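Glutathione S-transferase (Legionella pneumophila subsp. pneumophila str. Philadelphia 1, PDB 3NIV) probably acts as a zeta-class glutathione transferase and may isomerise maleylacetoacetate with glutathione as cofactor. Local coordinates at residues 14-19 against 68-73; 18-23 against 167-172. One frame throughout, in Å; residues are numbered along the deposited sequence.

From the N terminus, the chain passes through strand 5-7 into helix 12-23, and both contacts start on this helix. Interaction 1 closes first: after the remaining strands of the sheet, helix 69-79 comes back beside residues 14-19. Both of its segments belong to the thioredoxin-like N-terminal domain. Interaction 2 closes a far longer loop, from residues 18-23 across most of the all-helical C-terminal domain to residues 167-172 of helix 166-180. The loop of interaction 1 lies almost wholly within it, the two sharing Arg18 and Ile19. The contacts also touch directly, where Ile73 CG1 lies 3.7 Å from Ala20 CB. Helix 12-23 thus ties its own domain together and joins it to the next.

Interaction 1 (14-19 against 68-73); sequences CYRVRI and QSMAII
Arg16 reaches across to Ser69 with an extended side chain. CG stands anti to the carbonyl carbon, and the chain stays straight from CG to NE. This carries the guanidinium to the first turn of helix 69-79. NH1 donates to Ser69 OG over 3.1 Å, a bent bond with an N-H...O angle of 139°. The hydroxyl sits at the guanidinium edge, 19° out of its plane. Ser69 OG lies between its own backbone N and carbonyl carbon, which turns it to meet NH1. The selenium of Met70, a selenomethionine, comes obliquely to the same group, 4.4 Å from Arg16 NH1. Both helices belong to the thioredoxin-like domain of the glutathione transferase fold. Over segments 14-19 and 69-73 the axes run nearly parallel, 12° apart, and come within 9.4 Å. Val17 sets its two methyls against different residues of the other helix. CG2 rests on Ser69 CB at 3.8 Å. Val17 CG1 meets Ile72 CG2 at 3.9 Å, where the two side chains cross at about a right angle. One turn after Ser69, Ile73 sends CD1 toward the base of the arginine chain, 4.1 Å from Arg16 CB. Val17 also packs on Leu5 of strand 5-7, and Arg16 on Val103 and Ala104 of helix 90-106. At the dimer interface, Met70 packs on Leu101 of the second subunit.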
ATOM      1  N   CYS A  14       5.353 -11.924   2.692  1.00 26.59           N
ATOM      2  CA  CYS A  14       4.941 -13.234   3.198  1.00 28.61           C
ATOM      3  C   CYS A  14       5.080 -13.342   4.709  1.00 29.06           C
ATOM      4  O   CYS A  14       4.344 -14.071   5.366  1.00 29.35           O
ATOM      5  CB  CYS A  14       5.747 -14.352   2.545  1.00 30.96           C
ATOM      6  SG  CYS A  14       5.230 -14.786   0.876  1.00 35.45           S
ATOM      7  N   TYR A  15       6.050 -12.627   5.254  1.00 29.42           N
ATOM      8  CA  TYR A  15       6.273 -12.614   6.696  1.00 29.55           C
ATOM      9  C   TYR A  15       5.055 -11.970   7.373  1.00 26.93           C
ATOM     10  O   TYR A  15       4.491 -12.523   8.310  1.00 28.29           O
ATOM     11  CB  TYR A  15       7.586 -11.871   6.978  1.00 27.59           C
ATOM     12  CG  TYR A  15       8.170 -11.978   8.376  1.00 31.73           C
ATOM     13  CD1 TYR A  15       7.663 -12.862   9.322  1.00 27.58           C
ATOM     14  CD2 TYR A  15       9.262 -11.197   8.734  1.00 29.24           C
ATOM     15  CE1 TYR A  15       8.210 -12.940  10.579  1.00 27.55           C
ATOM     16  CE2 TYR A  15       9.811 -11.272   9.983  1.00 33.08           C
ATOM     17  CZ  TYR A  15       9.291 -12.147  10.906  1.00 30.30           C
ATOM     18  OH  TYR A  15       9.873 -12.198  12.154  1.00 29.11           O
ATOM     19  N   ARG A  16       4.612 -10.828   6.862  1.00 28.75           N
ATOM     20  CA  ARG A  16       3.389 -10.196   7.371  1.00 30.03           C
ATOM     21  C   ARG A  16       2.224 -11.168   7.414  1.00 29.08           C
ATOM     22  O   ARG A  16       1.565 -11.332   8.441  1.00 29.29           O
ATOM     23  CB  ARG A  16       2.960  -9.048   6.472  1.00 28.13           C
ATOM     24  CG  ARG A  16       3.994  -8.006   6.258  1.00 27.68           C
ATOM     25  CD  ARG A  16       3.583  -7.141   5.091  1.00 24.42           C
ATOM     26  NE  ARG A  16       4.657  -6.219   4.770  1.00 29.46           N
ATOM     27  CZ  ARG A  16       4.669  -5.449   3.698  1.00 26.40           C
ATOM     28  NH1 ARG A  16       3.652  -5.506   2.854  1.00 25.69           N
ATOM     29  NH2 ARG A  16       5.692  -4.633   3.478  1.00 24.75           N
ATOM     30  N   VAL A  17       1.944 -11.785   6.274  1.00 26.24           N
ATOM     31  CA  VAL A  17       0.848 -12.725   6.215  1.00 27.04           C
ATOM     32  C   VAL A  17       1.012 -13.824   7.251  1.00 26.86           C
ATOM     33  O   VAL A  17       0.072 -14.147   7.955  1.00 31.18           O
ATOM     34  CB  VAL A  17       0.688 -13.337   4.828  1.00 26.56           C
ATOM     35  CG1 VAL A  17      -0.504 -14.278   4.818  1.00 26.59           C
ATOM     36  CG2 VAL A  17       0.492 -12.243   3.800  1.00 28.06           C
ATOM     37  N   ARG A  18       2.207 -14.392   7.350  1.00 30.32           N
ATOM     38  CA  ARG A  18       2.439 -15.471   8.307  1.00 31.04           C
ATOM     39  C   ARG A  18       2.126 -15.060   9.742  1.00 31.12           C
ATOM     40  O   ARG A  18       1.456 -15.804  10.459  1.00 32.40           O
ATOM     41  CB  ARG A  18       3.845 -16.064   8.169  1.00 31.81           C
ATOM     42  CG  ARG A  18       4.015 -16.890   6.885  1.00 33.81           C
ATOM     43  CD  ARG A  18       5.278 -17.731   6.900  1.00 30.56           C
ATOM     44  NE  ARG A  18       6.435 -16.947   7.305  1.00 30.96           N
ATOM     45  CZ  ARG A  18       7.268 -16.347   6.462  1.00 33.34           C
ATOM     46  NH1 ARG A  18       7.080 -16.451   5.150  1.00 31.70           N
ATOM     47  NH2 ARG A  18       8.302 -15.657   6.932  1.00 34.36           N
ATOM     48  N   ILE A  19       2.580 -13.874  10.150  1.00 30.41           N
ATOM     49  CA  ILE A  19       2.228 -13.326  11.466  1.00 30.32           C
ATOM     50  C   ILE A  19       0.710 -13.163  11.648  1.00 32.92           C
ATOM     51  O   ILE A  19       0.139 -13.586  12.655  1.00 32.87           O
ATOM     52  CB  ILE A  19       2.869 -11.944  11.706  1.00 29.51           C
ATOM     53  CG1 ILE A  19       4.361 -11.962  11.347  1.00 26.12           C
ATOM     54  CG2 ILE A  19       2.600 -11.478  13.147  1.00 29.93           C
ATOM     55  CD1 ILE A  19       5.138 -10.752  11.825  1.00 23.37           C
ATOM     56  N   GLN A  68      -1.630  -9.768  -2.754  1.00 30.35           N
ATOM     57  CA  GLN A  68      -1.394  -8.523  -2.032  1.00 28.35           C
ATOM     58  C   GLN A  68      -1.578  -8.709  -0.534  1.00 29.92           C
ATOM     59  O   GLN A  68      -2.698  -8.850  -0.042  1.00 32.25           O
ATOM     60  CB  GLN A  68      -2.261  -7.381  -2.557  1.00 25.34           C
ATOM     61  CG  GLN A  68      -1.925  -6.948  -3.975  1.00 30.53           C
ATOM     62  CD  GLN A  68      -0.552  -6.294  -4.093  1.00 30.17           C
ATOM     63  OE1 GLN A  68      -0.039  -5.717  -3.136  1.00 29.90           O
ATOM     64  NE2 GLN A  68       0.039  -6.368  -5.278  1.00 29.80           N
ATOM     65  N   SER A  69      -0.461  -8.687   0.181  1.00 28.91           N
ATOM     66  CA  SER A  69      -0.438  -8.971   1.613  1.00 26.68           C
ATOM     67  C   SER A  69      -1.420  -8.136   2.432  1.00 26.57           C
ATOM     68  O   SER A  69      -2.097  -8.673   3.308  1.00 29.90           O
ATOM     69  CB  SER A  69       0.993  -8.853   2.166  1.00 25.43           C
ATOM     70  OG  SER A  69       1.549  -7.570   1.925  1.00 24.03           O
HETATM   71  N   MSE A  70      -1.509  -6.838   2.158  1.00 24.91           N
HETATM   72  CA  MSE A  70      -2.474  -5.995   2.871  1.00 28.57           C
HETATM   73  C   MSE A  70      -3.918  -6.407   2.566  1.00 29.89           C
HETATM   74  O   MSE A  70      -4.763  -6.447   3.458  1.00 29.00           O
HETATM   75  CB  MSE A  70      -2.257  -4.519   2.556  1.00 26.83           C
HETATM   76  CG  MSE A  70      -0.841  -4.058   2.813  1.00 29.49           C
HETATM   77 SE   MSE A  70      -0.222  -4.499   4.626  1.00 55.07          SE
HETATM   78  CE  MSE A  70      -1.198  -3.117   5.615  1.00 34.02           C
ATOM     79  N   ALA A  71      -4.181  -6.737   1.305  1.00 26.67           N
ATOM     80  CA  ALA A  71      -5.488  -7.231   0.899  1.00 28.53           C
ATOM     81  C   ALA A  71      -5.788  -8.570   1.539  1.00 28.21           C
ATOM     82  O   ALA A  71      -6.891  -8.801   2.006  1.00 27.91           O
ATOM     83  CB  ALA A  71      -5.582  -7.340  -0.623  1.00 25.91           C
ATOM     84  N   ILE A  72      -4.802  -9.459   1.540  1.00 29.34           N
ATOM     85  CA  ILE A  72      -4.944 -10.774   2.165  1.00 28.36           C
ATOM     86  C   ILE A  72      -5.307 -10.639   3.642  1.00 29.06           C
ATOM     87  O   ILE A  72      -6.194 -11.330   4.160  1.00 28.57           O
ATOM     88  CB  ILE A  72      -3.644 -11.588   2.034  1.00 30.21           C
ATOM     89  CG1 ILE A  72      -3.522 -12.138   0.602  1.00 31.90           C
ATOM     90  CG2 ILE A  72      -3.585 -12.682   3.106  1.00 28.54           C
ATOM     91  CD1 ILE A  72      -2.215 -12.826   0.286  1.00 30.29           C
ATOM     92  N   ILE A  73      -4.628  -9.725   4.313  1.00 26.27           N
ATOM     93  CA  ILE A  73      -4.819  -9.564   5.742  1.00 30.93           C
ATOM     94  C   ILE A  73      -6.217  -9.031   6.057  1.00 33.25           C
ATOM     95  O   ILE A  73      -6.884  -9.512   6.975  1.00 33.24           O
ATOM     96  CB  ILE A  73      -3.703  -8.680   6.343  1.00 27.19           C
ATOM     97  CG1 ILE A  73      -2.400  -9.489   6.430  1.00 29.45           C
ATOM     98  CG2 ILE A  73      -4.113  -8.152   7.692  1.00 26.26           C
ATOM     99  CD1 ILE A  73      -1.149  -8.654   6.548  1.00 28.58           C
TER

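Interaction 2 (18-23 against 167-172); sequences RIALNL and ADVCLI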
ATOM      1  N   ARG A  18       2.207 -14.392   7.350  1.00 30.32           N
ATOM      2  CA  ARG A  18       2.439 -15.471   8.307  1.00 31.04           C
ATOM      3  C   ARG A  18       2.126 -15.060   9.742  1.00 31.12           C
ATOM      4  O   ARG A  18       1.456 -15.804  10.459  1.00 32.40           O
ATOM      5  CB  ARG A  18       3.845 -16.064   8.169  1.00 31.81           C
ATOM      6  CG  ARG A  18       4.015 -16.890   6.885  1.00 33.81           C
ATOM      7  CD  ARG A  18       5.278 -17.731   6.900  1.00 30.56           C
ATOM      8  NE  ARG A  18       6.435 -16.947   7.305  1.00 30.96           N
ATOM      9  CZ  ARG A  18       7.268 -16.347   6.462  1.00 33.34           C
ATOM     10  NH1 ARG A  18       7.080 -16.451   5.150  1.00 31.70           N
ATOM     11  NH2 ARG A  18       8.302 -15.657   6.932  1.00 34.36           N
ATOM     12  N   ILE A  19       2.580 -13.874  10.150  1.00 30.41           N
ATOM     13  CA  ILE A  19       2.228 -13.326  11.466  1.00 30.32           C
ATOM     14  C   ILE A  19       0.710 -13.163  11.648  1.00 32.92           C
ATOM     15  O   ILE A  19       0.139 -13.586  12.655  1.00 32.87           O
ATOM     16  CB  ILE A  19       2.869 -11.944  11.706  1.00 29.51           C
ATOM     17  CG1 ILE A  19       4.361 -11.962  11.347  1.00 26.12           C
ATOM     18  CG2 ILE A  19       2.600 -11.478  13.147  1.00 29.93           C
ATOM     19  CD1 ILE A  19       5.138 -10.752  11.825  1.00 23.37           C
ATOM     20  N   ALA A  20       0.069 -12.527  10.673  1.00 31.75           N
ATOM     21  CA  ALA A  20      -1.364 -12.290  10.731  1.00 32.72           C
ATOM     22  C   ALA A  20      -2.127 -13.590  10.942  1.00 34.71           C
ATOM     23  O   ALA A  20      -3.078 -13.640  11.723  1.00 34.13           O
ATOM     24  CB  ALA A  20      -1.839 -11.601   9.466  1.00 27.36           C
ATOM     25  N   LEU A  21      -1.718 -14.637  10.233  1.00 29.96           N
ATOM     26  CA  LEU A  21      -2.411 -15.914  10.331  1.00 32.89           C
ATOM     27  C   LEU A  21      -2.266 -16.529  11.722  1.00 34.54           C
ATOM     28  O   LEU A  21      -3.179 -17.187  12.219  1.00 39.67           O
ATOM     29  CB  LEU A  21      -1.930 -16.883   9.244  1.00 32.34           C
ATOM     30  CG  LEU A  21      -2.462 -16.600   7.833  1.00 35.99           C
ATOM     31  CD1 LEU A  21      -1.735 -17.401   6.750  1.00 33.11           C
ATOM     32  CD2 LEU A  21      -3.956 -16.858   7.770  1.00 32.21           C
ATOM     33  N   ASN A  22      -1.122 -16.303  12.351  1.00 32.35           N
ATOM     34  CA  ASN A  22      -0.886 -16.843  13.677  1.00 36.44           C
ATOM     35  C   ASN A  22      -1.666 -16.064  14.717  1.00 38.68           C
ATOM     36  O   ASN A  22      -2.429 -16.640  15.482  1.00 43.75           O
ATOM     37  CB  ASN A  22       0.604 -16.826  14.019  1.00 33.85           C
ATOM     38  CG  ASN A  22       1.421 -17.756  13.141  1.00 36.00           C
ATOM     39  OD1 ASN A  22       2.651 -17.659  13.092  1.00 38.03           O
ATOM     40  ND2 ASN A  22       0.744 -18.662  12.442  1.00 31.53           N
ATOM     41  N   LEU A  23      -1.465 -14.752  14.739  1.00 37.10           N
ATOM     42  CA  LEU A  23      -2.110 -13.889  15.716  1.00 39.32           C
ATOM     43  C   LEU A  23      -3.594 -14.200  15.907  1.00 43.05           C
ATOM     44  O   LEU A  23      -4.076 -14.308  17.040  1.00 49.66           O
ATOM     45  CB  LEU A  23      -1.930 -12.431  15.319  1.00 37.54           C
ATOM     46  CG  LEU A  23      -0.557 -11.891  15.655  1.00 30.87           C
ATOM     47  CD1 LEU A  23      -0.454 -10.422  15.314  1.00 28.13           C
ATOM     48  CD2 LEU A  23      -0.330 -12.115  17.128  1.00 36.50           C
ATOM     49  N   ALA A 167      -0.222  -2.589  12.543  1.00 25.63           N
ATOM     50  CA  ALA A 167       1.030  -1.853  12.488  1.00 27.34           C
ATOM     51  C   ALA A 167       2.206  -2.698  12.988  1.00 31.66           C
ATOM     52  O   ALA A 167       3.300  -2.642  12.420  1.00 33.69           O
ATOM     53  CB  ALA A 167       0.929  -0.572  13.294  1.00 28.17           C
ATOM     54  N   ASP A 168       1.997  -3.468  14.053  1.00 28.35           N
ATOM     55  CA  ASP A 168       3.077  -4.305  14.578  1.00 30.65           C
ATOM     56  C   ASP A 168       3.366  -5.433  13.582  1.00 30.04           C
ATOM     57  O   ASP A 168       4.516  -5.796  13.334  1.00 27.87           O
ATOM     58  CB  ASP A 168       2.707  -4.886  15.952  1.00 28.57           C
ATOM     59  CG  ASP A 168       2.347  -3.818  16.963  1.00 30.25           C
ATOM     60  OD1 ASP A 168       1.142  -3.658  17.270  1.00 32.64           O
ATOM     61  OD2 ASP A 168       3.270  -3.126  17.439  1.00 29.65           O
ATOM     62  N   VAL A 169       2.300  -5.974  13.005  1.00 29.55           N
ATOM     63  CA  VAL A 169       2.427  -7.037  12.032  1.00 28.42           C
ATOM     64  C   VAL A 169       3.303  -6.603  10.855  1.00 30.76           C
ATOM     65  O   VAL A 169       4.081  -7.400  10.335  1.00 31.20           O
ATOM     66  CB  VAL A 169       1.060  -7.484  11.508  1.00 28.75           C
ATOM     67  CG1 VAL A 169       1.243  -8.496  10.376  1.00 30.77           C
ATOM     68  CG2 VAL A 169       0.227  -8.060  12.633  1.00 27.01           C
ATOM     69  N   CYS A 170       3.189  -5.343  10.443  1.00 28.05           N
ATOM     70  CA  CYS A 170       3.987  -4.847   9.322  1.00 29.67           C
ATOM     71  C   CYS A 170       5.363  -4.348   9.749  1.00 26.31           C
ATOM     72  O   CYS A 170       6.298  -4.343   8.956  1.00 25.30           O
ATOM     73  CB  CYS A 170       3.245  -3.750   8.558  1.00 27.07           C
ATOM     74  SG  CYS A 170       1.756  -4.338   7.739  1.00 27.50           S
ATOM     75  N   LEU A 171       5.479  -3.939  11.007  1.00 25.86           N
ATOM     76  CA  LEU A 171       6.720  -3.363  11.520  1.00 25.30           C
ATOM     77  C   LEU A 171       7.832  -4.395  11.684  1.00 26.76           C
ATOM     78  O   LEU A 171       8.972  -4.165  11.274  1.00 24.32           O
ATOM     79  CB  LEU A 171       6.470  -2.675  12.858  1.00 27.03           C
ATOM     80  CG  LEU A 171       7.704  -2.061  13.517  1.00 25.42           C
ATOM     81  CD1 LEU A 171       8.375  -1.080  12.567  1.00 21.73           C
ATOM     82  CD2 LEU A 171       7.346  -1.372  14.839  1.00 23.54           C
ATOM     83  N   ILE A 172       7.499  -5.532  12.282  1.00 25.08           N
ATOM     84  CA  ILE A 172       8.504  -6.549  12.565  1.00 24.76           C
ATOM     85  C   ILE A 172       9.278  -6.993  11.314  1.00 24.46           C
ATOM     86  O   ILE A 172      10.499  -6.963  11.310  1.00 23.33           O
ATOM     87  CB  ILE A 172       7.916  -7.729  13.394  1.00 23.74           C
ATOM     88  CG1 ILE A 172       7.896  -7.361  14.873  1.00 27.14           C
ATOM     89  CG2 ILE A 172       8.720  -8.995  13.219  1.00 22.16           C
ATOM     90  CD1 ILE A 172       7.155  -6.068  15.202  1.00 24.57           C
TER
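Val169 meets Ile19, Ala20 and Leu23 where the two domains of the glutathione transferase fold join. Helix 12-23 belongs to the thioredoxin-like domain and helix 166-180 to the all-helical one. Their segments 18-23 and 167-172 cross at 141°, and the axes come within 9.8 Å. The tight part is apolar and centres on Val169. Its CG1 stands anti to the backbone N (chi1 174°) and reaches Ile19 CB at 4.0 Å. The other methyl of Val169, CG2, lies against Leu23 CD1 at 3.6 Å. Ile19 and Val169 lie alongside each other, pointing opposite ways, and so do Leu23 and Val169. Ile19 CD1 reaches the backbone of the other helix, 3.8 Å from Val169 O.

Leu23, in the last turn of its helix, packs closely through CD1 yet is partly exposed, so the contact is nearer to solvent there than at buried Ile19. Ala203 of helix 202-205 also packs on Leu23, while Phe204 touches both Ile19 and Ile172. Two contacts are looser. Ala20 CB stays 4.5 Å from Val169 CG1. Ile172 touches lightly, about one turn on from Val169: its CG2 lies 4.2 Å from Ile19 CD1.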